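Local coordinates for protein LysR family transcriptional regulator (Vibrio vulnificus, PDB 5B7H) that probably regulates transcription as a DNA-binding factor of the LysR family, this chain being its regulatory domain, which has the family's substrate-binding fold, at residues Glu81-Pro89 / Asn209-Leu219; Tyr108-Leu118 / Met155-Phe164. The protein carries 1 engineered substitution. All blocks are in the same frame, centred on the assembly; numbering follows the deposited sequence. Where two conformers were deposited one is given.

Contact 1. Residues Glu81-Pro89 / Asn209-Leu219; sequences ESRVVGQDP and NQLAEVVSELL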
loop_
_atom_site.group_PDB
_atom_site.type_symbol
_atom_site.label_atom_id
_atom_site.label_comp_id
_atom_site.label_asym_id
_atom_site.label_seq_id
_atom_site.Cartn_x
_atom_site.Cartn_y
_atom_site.Cartn_z
ATOM N N GLU A 81 -14.469 -21.950 -6.717
ATOM C CA GLU A 81 -13.461 -22.976 -6.844
ATOM C C GLU A 81 -12.150 -22.339 -6.399
ATOM O O GLU A 81 -11.920 -21.154 -6.619
ATOM C CB GLU A 81 -13.478 -23.345 -8.310
ATOM C CG GLU A 81 -12.543 -24.259 -8.802
ATOM C CD GLU A 81 -13.325 -25.233 -9.628
ATOM O OE1 GLU A 81 -14.476 -24.911 -9.999
ATOM O OE2 GLU A 81 -12.815 -26.322 -9.866
ATOM N N SER A 82 -11.317 -23.091 -5.708
ATOM C CA SER A 82 -10.040 -22.567 -5.229
ATOM C C SER A 82 -8.934 -23.578 -5.349
ATOM O O SER A 82 -9.146 -24.779 -5.394
ATOM C CB SER A 82 -10.119 -21.978 -3.830
ATOM O OG SER A 82 -10.229 -23.004 -2.896
ATOM N N ARG A 83 -7.717 -23.050 -5.378
ATOM C CA ARG A 83 -6.518 -23.856 -5.442
ATOM C C ARG A 83 -5.470 -23.168 -4.581
ATOM O O ARG A 83 -5.097 -22.033 -4.886
ATOM C CB ARG A 83 -6.017 -23.925 -6.892
ATOM C CG ARG A 83 -4.805 -24.775 -7.052
ATOM C CD ARG A 83 -4.638 -25.193 -8.530
ATOM N NE ARG A 83 -3.320 -25.720 -8.694
ATOM C CZ ARG A 83 -2.833 -26.127 -9.837
ATOM N NH1 ARG A 83 -3.572 -26.015 -10.945
ATOM N NH2 ARG A 83 -1.582 -26.570 -9.860
ATOM N N VAL A 84 -4.981 -23.835 -3.544
ATOM C CA VAL A 84 -3.877 -23.327 -2.738
ATOM C C VAL A 84 -2.582 -23.539 -3.504
ATOM O O VAL A 84 -2.323 -24.630 -4.019
ATOM C CB VAL A 84 -3.826 -24.061 -1.404
ATOM C CG1 VAL A 84 -2.539 -23.733 -0.632
ATOM C CG2 VAL A 84 -5.076 -23.695 -0.596
ATOM N N VAL A 85 -1.756 -22.497 -3.561
ATOM C CA VAL A 85 -0.546 -22.524 -4.383
ATOM C C VAL A 85 0.715 -22.369 -3.575
ATOM O O VAL A 85 1.807 -22.633 -4.110
ATOM C CB VAL A 85 -0.592 -21.435 -5.482
ATOM C CG1 VAL A 85 -1.705 -21.788 -6.522
ATOM C CG2 VAL A 85 -0.844 -20.003 -4.878
ATOM N N GLY A 86 0.616 -21.966 -2.325
ATOM C CA GLY A 86 1.818 -21.952 -1.494
ATOM C C GLY A 86 1.523 -21.407 -0.110
ATOM O O GLY A 86 0.384 -21.111 0.240
ATOM N N GLN A 87 2.583 -21.323 0.688
ATOM C CA GLN A 87 2.469 -20.902 2.074
ATOM C C GLN A 87 3.409 -19.715 2.260
ATOM O O GLN A 87 4.523 -19.721 1.721
ATOM C CB GLN A 87 2.894 -22.075 2.994
ATOM C CG GLN A 87 1.893 -23.253 3.019
ATOM C CD GLN A 87 1.879 -24.033 1.711
ATOM O OE1 GLN A 87 2.934 -24.493 1.231
ATOM N NE2 GLN A 87 0.679 -24.155 1.087
ATOM N N ASP A 88 2.974 -18.729 3.037
ATOM C CA ASP A 88 3.702 -17.485 3.270
ATOM C C ASP A 88 3.915 -17.413 4.778
ATOM O O ASP A 88 2.953 -17.217 5.528
ATOM C CB ASP A 88 2.808 -16.346 2.747
ATOM C CG ASP A 88 3.427 -14.929 2.835
ATOM O OD1 ASP A 88 4.674 -14.752 2.788
ATOM O OD2 ASP A 88 2.578 -13.994 2.907
ATOM N N PRO A 89 5.123 -17.626 5.260
ATOM C CA PRO A 89 5.372 -17.625 6.704
ATOM C C PRO A 89 5.085 -16.283 7.356
ATOM O O PRO A 89 5.195 -15.234 6.721
ATOM C CB PRO A 89 6.868 -17.946 6.809
ATOM C CG PRO A 89 7.168 -18.652 5.567
ATOM C CD PRO A 89 6.302 -18.024 4.490
ATOM N N ASN A 209 -5.465 -22.520 -14.061
ATOM C CA ASN A 209 -4.544 -23.544 -13.579
ATOM C C ASN A 209 -3.111 -23.247 -14.024
ATOM O O ASN A 209 -2.176 -23.447 -13.242
ATOM C CB ASN A 209 -5.035 -24.943 -13.976
ATOM C CG ASN A 209 -6.196 -25.442 -13.083
ATOM O OD1 ASN A 209 -6.163 -25.337 -11.855
ATOM N ND2 ASN A 209 -7.222 -25.993 -13.719
ATOM N N GLN A 210 -2.903 -22.732 -15.249
ATOM C CA GLN A 210 -1.539 -22.308 -15.637
ATOM C C GLN A 210 -1.041 -21.161 -14.772
ATOM O O GLN A 210 0.132 -21.117 -14.395
ATOM C CB GLN A 210 -1.456 -21.853 -17.094
ATOM C CG GLN A 210 -1.609 -22.990 -18.104
ATOM C CD GLN A 210 -1.734 -22.503 -19.529
ATOM O OE1 GLN A 210 -2.849 -22.281 -20.030
ATOM N NE2 GLN A 210 -0.592 -22.330 -20.199
ATOM N N LEU A 211 -1.917 -20.200 -14.471
ATOM C CA LEU A 211 -1.540 -19.115 -13.607
ATOM C C LEU A 211 -1.184 -19.639 -12.225
ATOM O O LEU A 211 -0.253 -19.139 -11.604
ATOM C CB LEU A 211 -2.716 -18.128 -13.529
ATOM C CG LEU A 211 -2.355 -16.819 -12.879
ATOM C CD1 LEU A 211 -1.232 -16.134 -13.663
ATOM C CD2 LEU A 211 -3.640 -15.931 -12.836
ATOM N N ALA A 212 -1.952 -20.608 -11.706
ATOM C CA ALA A 212 -1.676 -21.156 -10.381
ATOM C C ALA A 212 -0.280 -21.780 -10.336
ATOM O O ALA A 212 0.442 -21.587 -9.343
ATOM C CB ALA A 212 -2.736 -22.224 -10.031
ATOM N N GLU A 213 0.129 -22.466 -11.420
ATOM C CA GLU A 213 1.480 -23.035 -11.474
ATOM C C GLU A 213 2.539 -21.949 -11.387
ATOM O O GLU A 213 3.542 -22.090 -10.655
ATOM C CB GLU A 213 1.667 -23.812 -12.774
ATOM C CG GLU A 213 0.661 -24.944 -12.953
ATOM C CD GLU A 213 0.829 -26.046 -11.930
ATOM O OE1 GLU A 213 1.863 -26.061 -11.218
ATOM O OE2 GLU A 213 -0.082 -26.901 -11.838
ATOM N N VAL A 214 2.329 -20.850 -12.120
ATOM C CA VAL A 214 3.284 -19.735 -12.093
ATOM C C VAL A 214 3.401 -19.137 -10.694
ATOM O O VAL A 214 4.501 -18.935 -10.158
ATOM C CB VAL A 214 2.857 -18.656 -13.110
ATOM C CG1 VAL A 214 3.762 -17.441 -12.951
ATOM C CG2 VAL A 214 2.968 -19.183 -14.540
ATOM N N VAL A 215 2.261 -18.897 -10.042
ATOM C CA VAL A 215 2.279 -18.298 -8.721
ATOM C C VAL A 215 2.924 -19.238 -7.725
ATOM O O VAL A 215 3.701 -18.805 -6.872
ATOM C CB VAL A 215 0.846 -17.921 -8.301
ATOM C CG1 VAL A 215 0.820 -17.427 -6.848
ATOM C CG2 VAL A 215 0.308 -16.869 -9.243
ATOM N N SER A 216 2.632 -20.545 -7.834
ATOM C CA SER A 216 3.243 -21.505 -6.921
ATOM C C SER A 216 4.769 -21.431 -6.969
ATOM O O SER A 216 5.431 -21.601 -5.936
ATOM C CB SER A 216 2.727 -22.908 -7.257
ATOM O OG SER A 216 3.462 -23.510 -8.310
ATOM N N GLU A 217 5.334 -21.120 -8.142
ATOM C CA GLU A 217 6.794 -21.026 -8.255
ATOM C C GLU A 217 7.365 -19.757 -7.614
ATOM O O GLU A 217 8.572 -19.706 -7.334
ATOM C CB GLU A 217 7.206 -21.148 -9.732
ATOM C CG GLU A 217 6.912 -22.521 -10.343
ATOM C CD GLU A 217 6.695 -22.477 -11.874
ATOM O OE1 GLU A 217 7.032 -21.449 -12.512
ATOM O OE2 GLU A 217 6.172 -23.471 -12.443
ATOM N N LEU A 218 6.540 -18.766 -7.328
ATOM C CA LEU A 218 6.981 -17.534 -6.681
ATOM C C LEU A 218 6.893 -17.571 -5.167
ATOM O O LEU A 218 7.294 -16.601 -4.516
ATOM C CB LEU A 218 6.092 -16.373 -7.156
ATOM C CG LEU A 218 6.151 -16.205 -8.677
ATOM C CD1 LEU A 218 5.101 -15.241 -9.117
ATOM C CD2 LEU A 218 7.535 -15.742 -9.117
ATOM N N LEU A 219 6.350 -18.643 -4.597
ATOM C CA LEU A 219 6.224 -18.762 -3.163
ATOM C C LEU A 219 7.112 -19.872 -2.609
ATOM O O LEU A 219 7.820 -20.553 -3.367
ATOM C CB LEU A 219 4.785 -19.114 -2.847
ATOM C CG LEU A 219 3.813 -18.010 -3.183
ATOM C CD1 LEU A 219 2.341 -18.569 -3.115
ATOM C CD2 LEU A 219 4.027 -16.952 -2.157
ATOM O OXT LEU A 219 7.127 -20.108 -1.389
HETATM O O HOH W 1 -2.242 -27.048 -13.148
HETATM O O HOH W 2 4.610 -22.927 -3.556
HETATM O O HOH W 3 5.030 -22.151 -0.684
HETATM O O HOH W 4 6.678 -18.384 0.714
#
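Arg83 reaches from strand 81-89 to the 209-213 turn of helix 205-217. Its polar contacts lie around the guanidinium edge. Arg83 NH1 donates to Asn209 OD1 at 2.8 Å, from above the amide plane. Arg83 NH2 forms a salt bridge with Glu213 OE2; the separation of 2.5 Å is short. The guanidinium and carboxylate planes are 75° apart, and NH2 meets OE2 from above the carboxylate plane. Arg83 CG lies opposite the backbone N (chi1 -178°) and the chain runs on extended to NE, which carries the group out to the helix. Water 1 closes the edge, accepting from Arg83 NH1 and donating to Glu213 OE2. One guanidinium face rests against Ala212 CB.

The apolar contacts centre on Val85. Its two methyls divide the work. Val85 CG1 packs on Ala212 CB at 3.7 Å. Val85 CG2 meets Val215 CG1 at 3.6 Å and also touches Leu219 CD1. Leu219 CD1 continues onto Gly86 CA, 3.8 Å away.

Toward the C-terminus the link is mostly backbone and water. Val85 O takes a CA-H...O contact from Ser216 CA. Water 4 donates to both Gln87 O and Leu219 OXT.

The helix runs nearly parallel to the strand, 9° apart, with axes 7.0 Å from each other. Val85 and Gly86 both face Ile194 of strand 180-198, a classic beta bulge. Helix 27-41 packs on Val214 and Leu218, and Leu219 also touches Met168 of helix 167-171.

Contact 2. Residues Tyr108-Leu118 / Met155-Phe164; sequences YDDLPDESVFL and MVANGLGTTF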
loop_
_atom_site.group_PDB
_atom_site.type_symbol
_atom_site.label_atom_id
_atom_site.label_comp_id
_atom_site.label_asym_id
_atom_site.label_seq_id
_atom_site.Cartn_x
_atom_site.Cartn_y
_atom_site.Cartn_z
ATOM N N TYR A 108 4.152 -14.507 24.674
ATOM C CA TYR A 108 3.135 -13.453 24.717
ATOM C C TYR A 108 2.864 -12.996 26.149
ATOM O O TYR A 108 2.636 -11.806 26.382
ATOM C CB TYR A 108 1.834 -13.936 24.103
ATOM C CG TYR A 108 1.911 -14.278 22.647
ATOM C CD1 TYR A 108 2.554 -13.445 21.741
ATOM C CD2 TYR A 108 1.310 -15.431 22.175
ATOM C CE1 TYR A 108 2.597 -13.767 20.385
ATOM C CE2 TYR A 108 1.338 -15.761 20.822
ATOM C CZ TYR A 108 1.979 -14.928 19.941
ATOM O OH TYR A 108 2.049 -15.262 18.589
ATOM N N ASP A 109 2.863 -13.927 27.110
ATOM C CA ASP A 109 2.549 -13.579 28.496
ATOM C C ASP A 109 3.545 -12.593 29.091
ATOM O O ASP A 109 3.214 -11.904 30.065
ATOM C CB ASP A 109 2.509 -14.834 29.386
ATOM C CG ASP A 109 1.843 -14.569 30.727
ATOM O OD1 ASP A 109 2.449 -14.874 31.771
ATOM O OD2 ASP A 109 0.723 -13.991 30.719
ATOM N N ASP A 110 4.754 -12.524 28.551
ATOM C CA ASP A 110 5.765 -11.611 29.068
ATOM C C ASP A 110 5.755 -10.245 28.394
ATOM O O ASP A 110 6.461 -9.340 28.870
ATOM C CB ASP A 110 7.165 -12.222 28.920
ATOM C CG ASP A 110 7.369 -13.446 29.804
ATOM O OD1 ASP A 110 8.237 -14.274 29.441
ATOM O OD2 ASP A 110 6.683 -13.578 30.854
ATOM N N LEU A 111 4.971 -10.072 27.323
ATOM C CA LEU A 111 4.870 -8.781 26.664
ATOM C C LEU A 111 4.015 -7.865 27.530
ATOM O O LEU A 111 3.191 -8.333 28.307
ATOM C CB LEU A 111 4.154 -8.932 25.327
ATOM C CG LEU A 111 4.860 -9.768 24.275
ATOM C CD1 LEU A 111 3.956 -9.794 23.028
ATOM C CD2 LEU A 111 6.223 -9.161 23.934
ATOM N N PRO A 112 4.168 -6.551 27.396
ATOM C CA PRO A 112 3.253 -5.651 28.099
ATOM C C PRO A 112 1.852 -5.778 27.511
ATOM O O PRO A 112 1.681 -6.097 26.331
ATOM C CB PRO A 112 3.828 -4.261 27.806
ATOM C CG PRO A 112 5.230 -4.490 27.352
ATOM C CD PRO A 112 5.214 -5.817 26.657
ATOM N N ASP A 113 0.849 -5.516 28.352
ATOM C CA ASP A 113 -0.510 -5.375 27.837
ATOM C C ASP A 113 -0.539 -4.318 26.734
ATOM O O ASP A 113 0.215 -3.345 26.780
ATOM C CB ASP A 113 -1.432 -4.925 28.972
ATOM C CG ASP A 113 -1.729 -6.050 29.955
ATOM O OD1 ASP A 113 -2.397 -5.770 30.978
ATOM O OD2 ASP A 113 -1.313 -7.208 29.707
ATOM N N GLU A 114 -1.400 -4.543 25.714
ATOM C CA GLU A 114 -1.619 -3.582 24.622
ATOM C C GLU A 114 -0.354 -3.323 23.811
ATOM O O GLU A 114 -0.212 -2.259 23.201
ATOM C CB GLU A 114 -2.167 -2.226 25.101
ATOM C CG GLU A 114 -3.332 -2.324 26.048
ATOM C CD GLU A 114 -4.094 -1.008 26.237
ATOM O OE1 GLU A 114 -5.247 -1.072 26.712
ATOM O OE2 GLU A 114 -3.569 0.074 25.901
ATOM N N SER A 115 0.568 -4.273 23.743
ATOM C CA SER A 115 1.779 -4.054 22.944
ATOM C C SER A 115 1.713 -4.625 21.541
ATOM O O SER A 115 2.616 -4.357 20.743
ATOM C CB SER A 115 3.010 -4.612 23.663
ATOM O OG SER A 115 2.867 -6.030 23.868
ATOM N N VAL A 116 0.701 -5.421 21.223
ATOM C CA VAL A 116 0.591 -6.052 19.907
ATOM C C VAL A 116 -0.384 -5.240 19.074
ATOM O O VAL A 116 -1.568 -5.153 19.420
ATOM C CB VAL A 116 0.115 -7.504 20.036
ATOM C CG1 VAL A 116 -0.061 -8.099 18.630
ATOM C CG2 VAL A 116 1.097 -8.263 20.843
ATOM N N PHE A 117 0.085 -4.650 17.979
ATOM C CA PHE A 117 -0.775 -3.863 17.100
ATOM C C PHE A 117 -1.227 -4.750 15.940
ATOM O O PHE A 117 -0.456 -5.588 15.447
ATOM C CB PHE A 117 -0.013 -2.633 16.550
ATOM C CG PHE A 117 0.157 -1.531 17.559
ATOM C CD1 PHE A 117 -0.705 -0.417 17.514
ATOM C CD2 PHE A 117 1.092 -1.637 18.614
ATOM C CE1 PHE A 117 -0.558 0.644 18.445
ATOM C CE2 PHE A 117 1.245 -0.601 19.558
ATOM C CZ PHE A 117 0.407 0.533 19.476
ATOM N N LEU A 118 -2.498 -4.620 15.564
ATOM C CA LEU A 118 -3.076 -5.443 14.497
ATOM C C LEU A 118 -3.906 -4.573 13.571
ATOM O O LEU A 118 -4.446 -3.547 13.992
ATOM C CB LEU A 118 -4.052 -6.495 15.042
ATOM C CG LEU A 118 -3.351 -7.485 15.988
ATOM C CD1 LEU A 118 -4.391 -8.327 16.726
ATOM C CD2 LEU A 118 -2.353 -8.390 15.245
ATOM N N MET A 155 4.299 2.226 12.898
ATOM C CA MET A 155 4.086 2.348 14.348
ATOM C C MET A 155 5.041 1.454 15.132
ATOM O O MET A 155 5.568 1.863 16.178
ATOM C CB MET A 155 2.646 2.037 14.747
ATOM C CG MET A 155 1.683 3.119 14.284
ATOM S SD MET A 155 0.007 2.909 14.884
ATOM C CE MET A 155 -0.576 1.550 13.868
ATOM N N VAL A 156 5.306 0.241 14.630
ATOM C CA VAL A 156 6.297 -0.611 15.286
ATOM C C VAL A 156 7.662 0.051 15.203
ATOM O O VAL A 156 8.431 0.051 16.177
ATOM C CB VAL A 156 6.267 -2.015 14.646
ATOM C CG1 VAL A 156 7.450 -2.874 15.173
ATOM C CG2 VAL A 156 4.934 -2.715 14.980
ATOM N N ALA A 157 7.999 0.614 14.025
ATOM C CA ALA A 157 9.280 1.324 13.879
ATOM C C ALA A 157 9.410 2.520 14.810
ATOM O O ALA A 157 10.519 2.915 15.175
ATOM C CB ALA A 157 9.532 1.732 12.434
ATOM N N ASN A 158 8.284 3.149 15.168
ATOM C CA ASN A 158 8.311 4.232 16.152
ATOM C C ASN A 158 8.501 3.727 17.585
ATOM O O ASN A 158 8.536 4.554 18.521
ATOM C CB ASN A 158 6.950 4.968 16.011
ATOM C CG ASN A 158 6.886 6.316 16.762
ATOM O OD1 ASN A 158 7.825 7.182 16.754
ATOM N ND2 ASN A 158 5.749 6.539 17.291
ATOM N N GLY A 159 8.513 2.408 17.790
ATOM C CA GLY A 159 8.779 1.819 19.093
ATOM C C GLY A 159 7.545 1.496 19.907
ATOM O O GLY A 159 7.664 1.227 21.119
ATOM N N LEU A 160 6.371 1.454 19.273
ATOM C CA LEU A 160 5.127 1.362 20.047
ATOM C C LEU A 160 4.804 -0.068 20.471
ATOM O O LEU A 160 4.028 -0.279 21.410
ATOM C CB LEU A 160 3.972 2.016 19.291
ATOM C CG LEU A 160 4.235 3.450 18.821
ATOM C CD1 LEU A 160 2.936 4.049 18.229
ATOM C CD2 LEU A 160 4.807 4.289 20.009
ATOM N N GLY A 161 5.420 -1.060 19.834
ATOM C CA GLY A 161 5.125 -2.428 20.209
ATOM C C GLY A 161 5.552 -3.366 19.103
ATOM O O GLY A 161 6.605 -3.171 18.479
ATOM N N THR A 162 4.785 -4.413 18.870
ATOM C CA THR A 162 5.200 -5.454 17.928
ATOM C C THR A 162 4.009 -5.823 17.055
ATOM O O THR A 162 2.867 -5.443 17.337
ATOM C CB THR A 162 5.731 -6.680 18.694
ATOM O OG1 THR A 162 6.253 -7.640 17.767
ATOM C CG2 THR A 162 4.634 -7.383 19.559
ATOM N N THR A 163 4.263 -6.560 15.981
ATOM C CA THR A 163 3.156 -7.072 15.185
ATOM C C THR A 163 3.664 -8.245 14.359
ATOM O O THR A 163 4.850 -8.573 14.386
ATOM C CB THR A 163 2.600 -5.970 14.260
ATOM O OG1 THR A 163 1.293 -6.392 13.785
ATOM C CG2 THR A 163 3.553 -5.689 13.059
ATOM N N PHE A 164 2.738 -8.875 13.646
ATOM C CA PHE A 164 2.989 -9.986 12.723
ATOM C C PHE A 164 3.040 -9.462 11.304
ATOM O O PHE A 164 2.171 -8.690 10.890
ATOM C CB PHE A 164 1.879 -11.041 12.809
ATOM C CG PHE A 164 1.578 -11.508 14.227
ATOM C CD1 PHE A 164 0.503 -10.992 14.937
ATOM C CD2 PHE A 164 2.354 -12.482 14.837
ATOM C CE1 PHE A 164 0.213 -11.456 16.202
ATOM C CE2 PHE A 164 2.084 -12.936 16.128
ATOM C CZ PHE A 164 1.017 -12.403 16.814
#
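Phe164 turns its ring edge to both Leu118 and Tyr108. Leu118 CD2 lies in the ring plane, 3.9 Å from Phe164 CD1. Tyr108 OH comes to the edge from another direction, 3.4 Å from Phe164 CE2; this hydroxyl is hydrogen-bonded to Cys133 O. Val116 CG1 approaches the same ring obliquely. The Phe117 ring has Leu160 O at its edge, 3.4 Å from Phe117 CE2, and Leu160 CB packs beside it. Met155 completes a Met-aromatic contact: Met155 SD is 5.0 Å from the Phe117 ring centroid, set obliquely at 45° to the ring normal. The bend of the Met155 chain at chi3 (-74°) brings CE to Phe117 CD1.

The backbones meet in one parallel bridge between Val116 and Thr162. Thr162 N donates to Ser115 O at 2.9 Å, and Phe117 N donates to Thr162 O at 3.0 Å. Both bonds are nearly straight along the C=O. The Val116 and Thr162 side chains lie side by side, with CG2 against CG2. One step on, Thr163 OG1 donates to Phe117 O over a short 2.5 Å.

Gly159, at positive phi, forms a Schellman motif after helix 149-157. Leu47 and Leu48 of the second subunit pack on Met155 and Phe117, placing this side at the dimer interface. The single bridge joins loop 108-118 to the start of the outermost strand, 163-166, in a LysR substrate-binding domain of the periplasmic-binding-protein clan.

How the contacts relate
The centres of the two contacts lie 31 Å apart, and their nearest atoms are about 8 Å from each other without touching. They sit on opposite sides of the chain's centre. Strand 81-95 connects them: contact 1 uses its first half, and strand 163-166 of contact 2 is its neighbour in the mixed sheet. Along the chain, both segments of contact 2 fall between the two segments of contact 1. The C-terminal helix thus returns to the part of the domain where strand 81-95 starts. This fits the two-subdomain plan of LysR regulatory domains. Of the two, only contact 2 lies at the dimer interface.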